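Local coordinates for homocysteine S-methyltransferase (Escherichia coli, PDB 5DMM), which catalyses methyl transfer from S-methylmethionine, or less efficiently S-adenosylmethionine, to homocysteine, using zinc and yielding methionine, at residues L116-P124 against A162-P171; Y186-L197 against Q221-I230. All blocks are in the same frame, centred on the assembly; numbering follows the deposited sequence.

Contact 1. Residues L116-P124 against A162-P171; sequences LLVAGSVGP and ADLLACETLP. With HCS (2-amino-4-mercapto-butyric acid), chain F.
Ser121 gives its hydroxyl to Glu168, with OG 2.6 Å from OE2 and placed on the anti side of the carboxylate, 31° out of its plane. The same OE2 lies 2.6 Å from OXT of the bound homocysteine, whose pocket Ser121 and Glu168 both line. Glu168 starts with CG wedged between its backbone N and carbonyl carbon (chi1 61°) and then runs extended, which carries the carboxylate across to Ser121 and the ligand; its other oxygen, OE1, is hydrogen-bonded to the hydroxyl of Tyr253. Shortening Glu168 to an alanine would take away the carboxylate, and would probably leave the Ser121 hydroxyl without this acceptor and the homocysteine carboxylate without its close neighbour. Next along, Thr169 sets OG1 3.2 Å from the ligand sulfur SD. At the opposite end Asp163 OD2 takes the backbone N of Val118 at 2.8 Å through its anti lone pair, while Arg103 forms a salt bridge with the same oxygen. Between these ends the chains pair as neighbouring parallel strands of the TIM barrel, with Gly120 N to Leu164 O and Val122 N to Ala166 O among the bonds. As usual in this fold, the ligand sits at the C-terminal ends of the strands. Small residues suit the barrel interior: the methyls of Ala119 and Ala166 meet at 4.1 Å (CB to CB), and Leu164 lays CD2 against Ala119 CB. On the other side of the sheet Val122 CB rests 4.0 Å from Cys167 SG, under helix 173-183. Pro124, rigid and without an N-H, packs its ring against the turning chain, with CB 3.7 Å from Pro171 CD.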
loop_
_atom_site.group_PDB
_atom_site.type_symbol
_atom_site.label_atom_id
_atom_site.label_comp_id
_atom_site.label_asym_id
_atom_site.label_seq_id
_atom_site.Cartn_x
_atom_site.Cartn_y
_atom_site.Cartn_z
ATOM N N LEU A 116 -5.509 11.904 -10.033
ATOM C CA LEU A 116 -5.815 10.794 -9.132
ATOM C C LEU A 116 -4.972 9.576 -9.536
ATOM O O LEU A 116 -4.790 9.298 -10.726
ATOM C CB LEU A 116 -7.309 10.442 -9.160
ATOM C CG LEU A 116 -8.320 11.532 -8.797
ATOM C CD1 LEU A 116 -9.731 10.976 -8.831
ATOM C CD2 LEU A 116 -8.020 12.137 -7.424
ATOM N N LEU A 117 -4.463 8.856 -8.544
ATOM C CA LEU A 117 -3.573 7.733 -8.794
ATOM C C LEU A 117 -4.195 6.395 -8.382
ATOM O O LEU A 117 -5.148 6.349 -7.582
ATOM C CB LEU A 117 -2.254 7.936 -8.056
ATOM C CG LEU A 117 -1.461 9.189 -8.446
ATOM C CD1 LEU A 117 -0.246 9.342 -7.556
ATOM C CD2 LEU A 117 -1.068 9.129 -9.916
ATOM N N VAL A 118 -3.658 5.319 -8.954
ATOM C CA VAL A 118 -3.959 3.963 -8.510
ATOM C C VAL A 118 -2.642 3.264 -8.148
ATOM O O VAL A 118 -1.735 3.154 -8.978
ATOM C CB VAL A 118 -4.702 3.149 -9.593
ATOM C CG1 VAL A 118 -4.912 1.695 -9.138
ATOM C CG2 VAL A 118 -6.032 3.799 -9.947
ATOM N N ALA A 119 -2.524 2.808 -6.909
ATOM C CA ALA A 119 -1.318 2.108 -6.496
ATOM C C ALA A 119 -1.619 0.633 -6.338
ATOM O O ALA A 119 -2.572 0.272 -5.653
ATOM C CB ALA A 119 -0.782 2.686 -5.201
ATOM N N GLY A 120 -0.799 -0.220 -6.950
ATOM C CA GLY A 120 -0.997 -1.660 -6.827
ATOM C C GLY A 120 -0.401 -2.184 -5.529
ATOM O O GLY A 120 0.801 -2.041 -5.287
ATOM N N SER A 121 -1.235 -2.789 -4.688
ATOM C CA SER A 121 -0.761 -3.295 -3.406
ATOM C C SER A 121 0.115 -4.540 -3.558
ATOM O O SER A 121 -0.294 -5.550 -4.159
ATOM C CB SER A 121 -1.921 -3.626 -2.485
ATOM O OG SER A 121 -1.411 -4.291 -1.351
ATOM N N VAL A 122 1.315 -4.453 -2.991
ATOM C CA VAL A 122 2.243 -5.567 -2.897
ATOM C C VAL A 122 2.513 -5.878 -1.432
ATOM O O VAL A 122 3.250 -5.151 -0.751
ATOM C CB VAL A 122 3.565 -5.251 -3.623
ATOM C CG1 VAL A 122 4.648 -6.287 -3.291
ATOM C CG2 VAL A 122 3.323 -5.183 -5.124
ATOM N N GLY A 123 1.893 -6.942 -0.934
ATOM C CA GLY A 123 2.062 -7.308 0.462
ATOM C C GLY A 123 3.258 -8.218 0.642
ATOM O O GLY A 123 3.781 -8.767 -0.339
ATOM N N PRO A 124 3.692 -8.405 1.897
ATOM C CA PRO A 124 4.889 -9.206 2.177
ATOM C C PRO A 124 4.620 -10.700 2.093
ATOM O O PRO A 124 3.470 -11.122 2.157
ATOM C CB PRO A 124 5.240 -8.812 3.615
ATOM C CG PRO A 124 3.895 -8.508 4.243
ATOM C CD PRO A 124 3.074 -7.875 3.131
ATOM N N ALA A 162 -1.419 0.041 -13.159
ATOM C CA ALA A 162 -1.122 0.748 -11.911
ATOM C C ALA A 162 -0.135 1.889 -12.161
ATOM O O ALA A 162 0.815 1.718 -12.927
ATOM C CB ALA A 162 -0.550 -0.219 -10.873
ATOM N N ASP A 163 -0.361 3.039 -11.526
ATOM C CA ASP A 163 0.554 4.176 -11.648
ATOM C C ASP A 163 1.816 3.927 -10.859
ATOM O O ASP A 163 2.908 4.361 -11.248
ATOM C CB ASP A 163 -0.116 5.469 -11.175
ATOM C CG ASP A 163 -1.342 5.797 -11.987
ATOM O OD1 ASP A 163 -1.205 5.919 -13.226
ATOM O OD2 ASP A 163 -2.439 5.901 -11.396
ATOM N N LEU A 164 1.663 3.243 -9.737
ATOM C CA LEU A 164 2.822 2.834 -8.959
ATOM C C LEU A 164 2.489 1.643 -8.079
ATOM O O LEU A 164 1.343 1.202 -8.017
ATOM C CB LEU A 164 3.344 3.987 -8.109
ATOM C CG LEU A 164 2.504 4.467 -6.932
ATOM C CD1 LEU A 164 3.344 5.483 -6.149
ATOM C CD2 LEU A 164 1.212 5.125 -7.365
ATOM N N LEU A 165 3.517 1.117 -7.425
ATOM C CA LEU A 165 3.392 -0.049 -6.576
ATOM C C LEU A 165 3.497 0.388 -5.134
ATOM O O LEU A 165 4.405 1.142 -4.754
ATOM C CB LEU A 165 4.471 -1.081 -6.884
ATOM C CG LEU A 165 4.535 -1.603 -8.320
ATOM C CD1 LEU A 165 5.697 -2.564 -8.507
ATOM C CD2 LEU A 165 3.228 -2.305 -8.687
ATOM N N ALA A 166 2.548 -0.077 -4.341
ATOM C CA ALA A 166 2.580 0.113 -2.895
ATOM C C ALA A 166 3.146 -1.142 -2.240
ATOM O O ALA A 166 2.404 -2.088 -1.930
ATOM C CB ALA A 166 1.188 0.402 -2.377
ATOM N N CYS A 167 4.461 -1.175 -2.059
ATOM C CA CYS A 167 5.099 -2.314 -1.416
ATOM C C CYS A 167 5.006 -2.032 0.075
ATOM O O CYS A 167 5.716 -1.171 0.581
ATOM C CB CYS A 167 6.543 -2.467 -1.880
ATOM S SG CYS A 167 6.672 -2.687 -3.678
ATOM N N GLU A 168 4.122 -2.738 0.766
ATOM C CA GLU A 168 3.677 -2.278 2.082
ATOM C C GLU A 168 3.662 -3.348 3.164
ATOM O O GLU A 168 3.657 -4.548 2.874
ATOM C CB GLU A 168 2.276 -1.690 1.956
ATOM C CG GLU A 168 1.242 -2.718 1.457
ATOM C CD GLU A 168 -0.144 -2.127 1.290
ATOM O OE1 GLU A 168 -0.350 -0.957 1.680
ATOM O OE2 GLU A 168 -1.034 -2.842 0.767
ATOM N N THR A 169 3.621 -2.897 4.417
ATOM C CA THR A 169 3.572 -3.784 5.577
ATOM C C THR A 169 4.786 -4.732 5.591
ATOM O O THR A 169 4.695 -5.881 6.033
ATOM C CB THR A 169 2.248 -4.613 5.601
ATOM O OG1 THR A 169 1.179 -3.833 5.051
ATOM C CG2 THR A 169 1.877 -5.034 7.018
ATOM N N LEU A 170 5.923 -4.231 5.121
ATOM C CA LEU A 170 7.132 -5.043 4.943
ATOM C C LEU A 170 7.953 -5.133 6.237
ATOM O O LEU A 170 8.361 -4.114 6.770
ATOM C CB LEU A 170 7.999 -4.450 3.830
ATOM C CG LEU A 170 7.331 -4.157 2.478
ATOM C CD1 LEU A 170 8.327 -3.483 1.556
ATOM C CD2 LEU A 170 6.787 -5.428 1.844
ATOM N N PRO A 171 8.208 -6.355 6.730
ATOM C CA PRO A 171 8.888 -6.560 8.013
ATOM C C PRO A 171 10.315 -7.081 7.903
ATOM O O PRO A 171 11.012 -7.130 8.915
ATOM C CB PRO A 171 8.022 -7.622 8.669
ATOM C CG PRO A 171 7.646 -8.512 7.481
ATOM C CD PRO A 171 7.554 -7.595 6.267
HETATM N N HCS F . -4.297 -4.578 2.466
HETATM C CA HCS F . -3.935 -3.303 3.055
HETATM C CB HCS F . -2.719 -3.485 3.954
HETATM C CG HCS F . -3.023 -4.449 5.095
HETATM S SD HCS F . -1.689 -4.378 6.317
HETATM C C HCS F . -3.610 -2.324 1.966
HETATM O OXT HCS F . -3.658 -2.714 0.780
HETATM O O HCS F . -3.304 -1.155 2.286
#

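Contact 2. Residues Y186-L197 against Q221-I230; sequences YPRARAWFSFTL and QVVALGINCI. With ZN (zinc ion), chain B.
Strands 191-195 and 222-228 run parallel, their axes 34° apart, joined by backbone bonds such as Ala191 N to Gln221 O and Phe195 N to Gly226 O. Near the catalytic end, Ser194 OG, anti to its own N (chi1 178°), reaches across to Asn228 OD1 at 2.5 Å. That oxygen also accepts the backbone N of Thr169, so the asparagine joins two chain segments through one atom. Gly226, fully extended, has its N and O both bonded to the facing strand, to Phe193 O and Phe195 N. These are adjacent strands of the TIM barrel, and just past the second one Cys229 holds the zinc ion, SG to metal 2.5 Å, together with Cys295; its side chain also touches the homocysteine. On the outward side Phe193 sets CE1 3.7 Å from Val222 CG2, the two side chains crossing at about a right angle, and its CB meets Leu225 CD2. Farther along, Leu197 CD1 packs on Ile227 CG2 at 3.8 Å and also approaches Ile230, beneath helix 235-243. On the inward side Trp192 meets Ala224 through its CB, which lies against the alanine methyl, while the indole leads away to hydrogen-bond Tyr253 through NE1. At the N-terminal end Ala189 O accepts both Gln221 NE2, at 3.2 Å, and Arg190 NH1, at 2.8 Å, from opposite faces of its carbonyl plane. Long, polar and flexible, these two suit the partly exposed N-terminal end of the strands: NH1 also grips Pro187 O in the guanidinium plane, and NE2 has a further acceptor in Leu183 O.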
loop_
_atom_site.group_PDB
_atom_site.type_symbol
_atom_site.label_atom_id
_atom_site.label_comp_id
_atom_site.label_asym_id
_atom_site.label_seq_id
_atom_site.Cartn_x
_atom_site.Cartn_y
_atom_site.Cartn_z
ATOM N N TYR A 186 11.838 -3.947 -14.308
ATOM C CA TYR A 186 10.672 -3.248 -14.882
ATOM C C TYR A 186 10.940 -1.757 -14.838
ATOM O O TYR A 186 10.471 -1.065 -13.929
ATOM C CB TYR A 186 9.383 -3.591 -14.115
ATOM C CG TYR A 186 9.244 -5.073 -13.973
ATOM C CD1 TYR A 186 9.738 -5.732 -12.851
ATOM C CD2 TYR A 186 8.709 -5.834 -15.003
ATOM C CE1 TYR A 186 9.669 -7.104 -12.748
ATOM C CE2 TYR A 186 8.639 -7.202 -14.910
ATOM C CZ TYR A 186 9.122 -7.826 -13.779
ATOM O OH TYR A 186 9.052 -9.189 -13.678
ATOM N N PRO A 187 11.720 -1.253 -15.809
ATOM C CA PRO A 187 12.293 0.095 -15.665
ATOM C C PRO A 187 11.266 1.236 -15.577
ATOM O O PRO A 187 11.622 2.300 -15.081
ATOM C CB PRO A 187 13.159 0.239 -16.921
ATOM C CG PRO A 187 13.485 -1.190 -17.312
ATOM C CD PRO A 187 12.240 -1.956 -16.999
ATOM N N ARG A 188 10.031 1.018 -16.014
ATOM C CA ARG A 188 9.008 2.062 -15.945
ATOM C C ARG A 188 8.323 2.107 -14.576
ATOM O O ARG A 188 7.615 3.058 -14.249
ATOM C CB ARG A 188 7.960 1.851 -17.043
ATOM C CG ARG A 188 8.546 1.671 -18.439
ATOM C CD ARG A 188 9.082 2.978 -19.006
ATOM N NE ARG A 188 8.010 3.849 -19.482
ATOM C CZ ARG A 188 8.207 5.033 -20.055
ATOM N NH1 ARG A 188 7.171 5.756 -20.457
ATOM N NH2 ARG A 188 9.439 5.494 -20.226
ATOM N N ALA A 189 8.528 1.067 -13.780
ATOM C CA ALA A 189 7.854 0.950 -12.496
ATOM C C ALA A 189 8.350 1.996 -11.516
ATOM O O ALA A 189 9.531 2.326 -11.493
ATOM C CB ALA A 189 8.053 -0.449 -11.910
ATOM N N ARG A 190 7.435 2.500 -10.698
ATOM C CA ARG A 190 7.787 3.332 -9.551
ATOM C C ARG A 190 7.098 2.743 -8.326
ATOM O O ARG A 190 6.025 2.153 -8.460
ATOM C CB ARG A 190 7.369 4.784 -9.786
ATOM C CG ARG A 190 8.013 5.413 -11.027
ATOM C CD ARG A 190 9.515 5.581 -10.838
ATOM N NE ARG A 190 10.149 6.275 -11.960
ATOM C CZ ARG A 190 10.643 5.667 -13.040
ATOM N NH1 ARG A 190 10.578 4.344 -13.157
ATOM N NH2 ARG A 190 11.209 6.382 -14.006
ATOM N N ALA A 191 7.698 2.882 -7.142
ATOM C CA ALA A 191 7.105 2.295 -5.937
ATOM C C ALA A 191 7.364 3.117 -4.681
ATOM O O ALA A 191 8.356 3.854 -4.613
ATOM C CB ALA A 191 7.638 0.876 -5.725
ATOM N N TRP A 192 6.486 2.977 -3.689
ATOM C CA TRP A 192 6.862 3.328 -2.327
ATOM C C TRP A 192 7.077 2.030 -1.574
ATOM O O TRP A 192 6.539 0.989 -1.947
ATOM C CB TRP A 192 5.830 4.250 -1.629
ATOM C CG TRP A 192 4.506 3.672 -1.111
ATOM C CD1 TRP A 192 4.328 2.783 -0.081
ATOM C CD2 TRP A 192 3.186 4.034 -1.553
ATOM N NE1 TRP A 192 2.978 2.549 0.120
ATOM C CE2 TRP A 192 2.262 3.309 -0.765
ATOM C CE3 TRP A 192 2.698 4.899 -2.539
ATOM C CZ2 TRP A 192 0.876 3.430 -0.934
ATOM C CZ3 TRP A 192 1.325 5.020 -2.700
ATOM C CH2 TRP A 192 0.431 4.288 -1.909
ATOM N N PHE A 193 7.938 2.092 -0.568
ATOM C CA PHE A 193 8.188 0.985 0.341
ATOM C C PHE A 193 7.784 1.428 1.738
ATOM O O PHE A 193 8.332 2.405 2.270
ATOM C CB PHE A 193 9.671 0.574 0.329
ATOM C CG PHE A 193 10.057 -0.345 -0.813
ATOM C CD1 PHE A 193 9.740 -0.028 -2.129
ATOM C CD2 PHE A 193 10.775 -1.506 -0.569
ATOM C CE1 PHE A 193 10.108 -0.881 -3.186
ATOM C CE2 PHE A 193 11.153 -2.361 -1.622
ATOM C CZ PHE A 193 10.818 -2.044 -2.928
ATOM N N SER A 194 6.825 0.719 2.316
ATOM C CA SER A 194 6.355 1.034 3.653
ATOM C C SER A 194 6.532 -0.176 4.566
ATOM O O SER A 194 6.283 -1.309 4.153
ATOM C CB SER A 194 4.900 1.489 3.600
ATOM O OG SER A 194 4.416 1.758 4.907
ATOM N N PHE A 195 6.954 0.088 5.804
ATOM C CA PHE A 195 7.474 -0.926 6.724
ATOM C C PHE A 195 6.650 -1.098 7.993
ATOM O O PHE A 195 5.999 -0.149 8.452
ATOM C CB PHE A 195 8.910 -0.563 7.142
ATOM C CG PHE A 195 9.758 -0.072 6.012
ATOM C CD1 PHE A 195 10.052 -0.907 4.945
ATOM C CD2 PHE A 195 10.249 1.219 6.008
ATOM C CE1 PHE A 195 10.825 -0.461 3.893
ATOM C CE2 PHE A 195 11.027 1.674 4.954
ATOM C CZ PHE A 195 11.311 0.832 3.896
ATOM N N THR A 196 6.708 -2.297 8.578
ATOM C CA THR A 196 6.288 -2.477 9.970
ATOM C C THR A 196 7.532 -2.484 10.859
ATOM O O THR A 196 8.635 -2.830 10.408
ATOM C CB THR A 196 5.476 -3.769 10.206
ATOM O OG1 THR A 196 6.276 -4.915 9.896
ATOM C CG2 THR A 196 4.216 -3.760 9.369
ATOM N N LEU A 197 7.349 -2.098 12.119
ATOM C CA LEU A 197 8.475 -1.796 12.994
ATOM C C LEU A 197 8.481 -2.618 14.269
ATOM O O LEU A 197 7.428 -3.016 14.771
ATOM C CB LEU A 197 8.466 -0.306 13.358
ATOM C CG LEU A 197 8.554 0.664 12.181
ATOM C CD1 LEU A 197 8.464 2.083 12.671
ATOM C CD2 LEU A 197 9.831 0.466 11.365
ATOM N N GLN A 221 13.914 4.088 -8.524
ATOM C CA GLN A 221 12.505 3.762 -8.708
ATOM C C GLN A 221 11.698 3.829 -7.420
ATOM O O GLN A 221 10.468 3.904 -7.472
ATOM C CB GLN A 221 12.344 2.374 -9.299
ATOM C CG GLN A 221 12.806 2.264 -10.724
ATOM C CD GLN A 221 12.896 0.825 -11.146
ATOM O OE1 GLN A 221 13.768 0.090 -10.676
ATOM N NE2 GLN A 221 11.975 0.395 -12.012
ATOM N N VAL A 222 12.377 3.761 -6.274
ATOM C CA VAL A 222 11.703 3.910 -4.985
ATOM C C VAL A 222 11.550 5.399 -4.686
ATOM O O VAL A 222 12.517 6.096 -4.347
ATOM C CB VAL A 222 12.461 3.200 -3.847
ATOM C CG1 VAL A 222 11.748 3.419 -2.521
ATOM C CG2 VAL A 222 12.578 1.701 -4.131
ATOM N N VAL A 223 10.333 5.897 -4.850
ATOM C CA VAL A 223 10.111 7.339 -4.807
ATOM C C VAL A 223 9.539 7.840 -3.481
ATOM O O VAL A 223 9.355 9.051 -3.304
ATOM C CB VAL A 223 9.175 7.772 -5.946
ATOM C CG1 VAL A 223 9.836 7.499 -7.301
ATOM C CG2 VAL A 223 7.856 7.027 -5.852
ATOM N N ALA A 224 9.256 6.919 -2.562
ATOM C CA ALA A 224 8.806 7.282 -1.222
ATOM C C ALA A 224 8.981 6.103 -0.256
ATOM O O ALA A 224 9.033 4.939 -0.671
ATOM C CB ALA A 224 7.348 7.764 -1.254
ATOM N N LEU A 225 9.099 6.422 1.027
ATOM C CA LEU A 225 9.377 5.454 2.094
ATOM C C LEU A 225 8.474 5.777 3.262
ATOM O O LEU A 225 8.172 6.939 3.489
ATOM C CB LEU A 225 10.834 5.543 2.574
ATOM C CG LEU A 225 11.986 5.373 1.602
ATOM C CD1 LEU A 225 13.280 5.400 2.354
ATOM C CD2 LEU A 225 11.812 4.051 0.915
ATOM N N GLY A 226 8.078 4.789 4.048
ATOM C CA GLY A 226 7.326 5.140 5.240
ATOM C C GLY A 226 6.887 3.986 6.097
ATOM O O GLY A 226 7.530 2.949 6.122
ATOM N N ILE A 227 5.784 4.186 6.812
ATOM C CA ILE A 227 5.285 3.179 7.738
ATOM C C ILE A 227 3.776 2.980 7.572
ATOM O O ILE A 227 3.042 3.915 7.243
ATOM C CB ILE A 227 5.599 3.576 9.197
ATOM C CG1 ILE A 227 5.037 4.971 9.466
ATOM C CG2 ILE A 227 7.111 3.528 9.440
ATOM C CD1 ILE A 227 5.128 5.430 10.930
ATOM N N ASN A 228 3.307 1.756 7.775
ATOM C CA ASN A 228 1.870 1.516 7.775
ATOM C C ASN A 228 1.529 0.335 8.667
ATOM O O ASN A 228 2.413 -0.429 9.057
ATOM C CB ASN A 228 1.351 1.279 6.347
ATOM C CG ASN A 228 1.797 -0.065 5.772
ATOM O OD1 ASN A 228 2.969 -0.254 5.436
ATOM N ND2 ASN A 228 0.848 -0.998 5.635
ATOM N N CYS A 229 0.249 0.198 8.986
ATOM C CA CYS A 229 -0.233 -0.893 9.827
ATOM C C CYS A 229 0.461 -0.872 11.183
ATOM O O CYS A 229 0.848 -1.901 11.721
ATOM C CB CYS A 229 -0.030 -2.237 9.125
ATOM S SG CYS A 229 -1.144 -3.535 9.730
ATOM N N ILE A 230 0.607 0.330 11.726
ATOM C CA ILE A 230 1.259 0.544 13.012
ATOM C C ILE A 230 0.294 1.328 13.906
ATOM O O ILE A 230 -0.606 2.003 13.402
ATOM C CB ILE A 230 2.597 1.303 12.830
ATOM C CG1 ILE A 230 3.337 1.498 14.157
ATOM C CG2 ILE A 230 2.356 2.653 12.157
ATOM C CD1 ILE A 230 4.637 2.295 14.006
HETATM ZN ZN ZN B . -2.692 -2.396 8.063
#

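How the contacts relate
From the N terminus, the chain first lays down 116-124, passes through helix 143-159, and returns at 162-171, where contact 1 closes. Helix 173-183 then leads to 186-197, and helix 209-217 lies on the way to 221-230, which closes contact 2. The loops follow in series, neither nested nor crossed. Strands 164-170 and 191-197 are themselves neighbours, so the two contacts belong to a run of four adjacent barrel strands; the seam between them is sewn by Cys167 O with Ser194 N at 2.8 Å, probably a hydrogen bond, and by Trp192 against Ala166. Together they bring the substrate side of contact 1 beside the zinc ligand of contact 2.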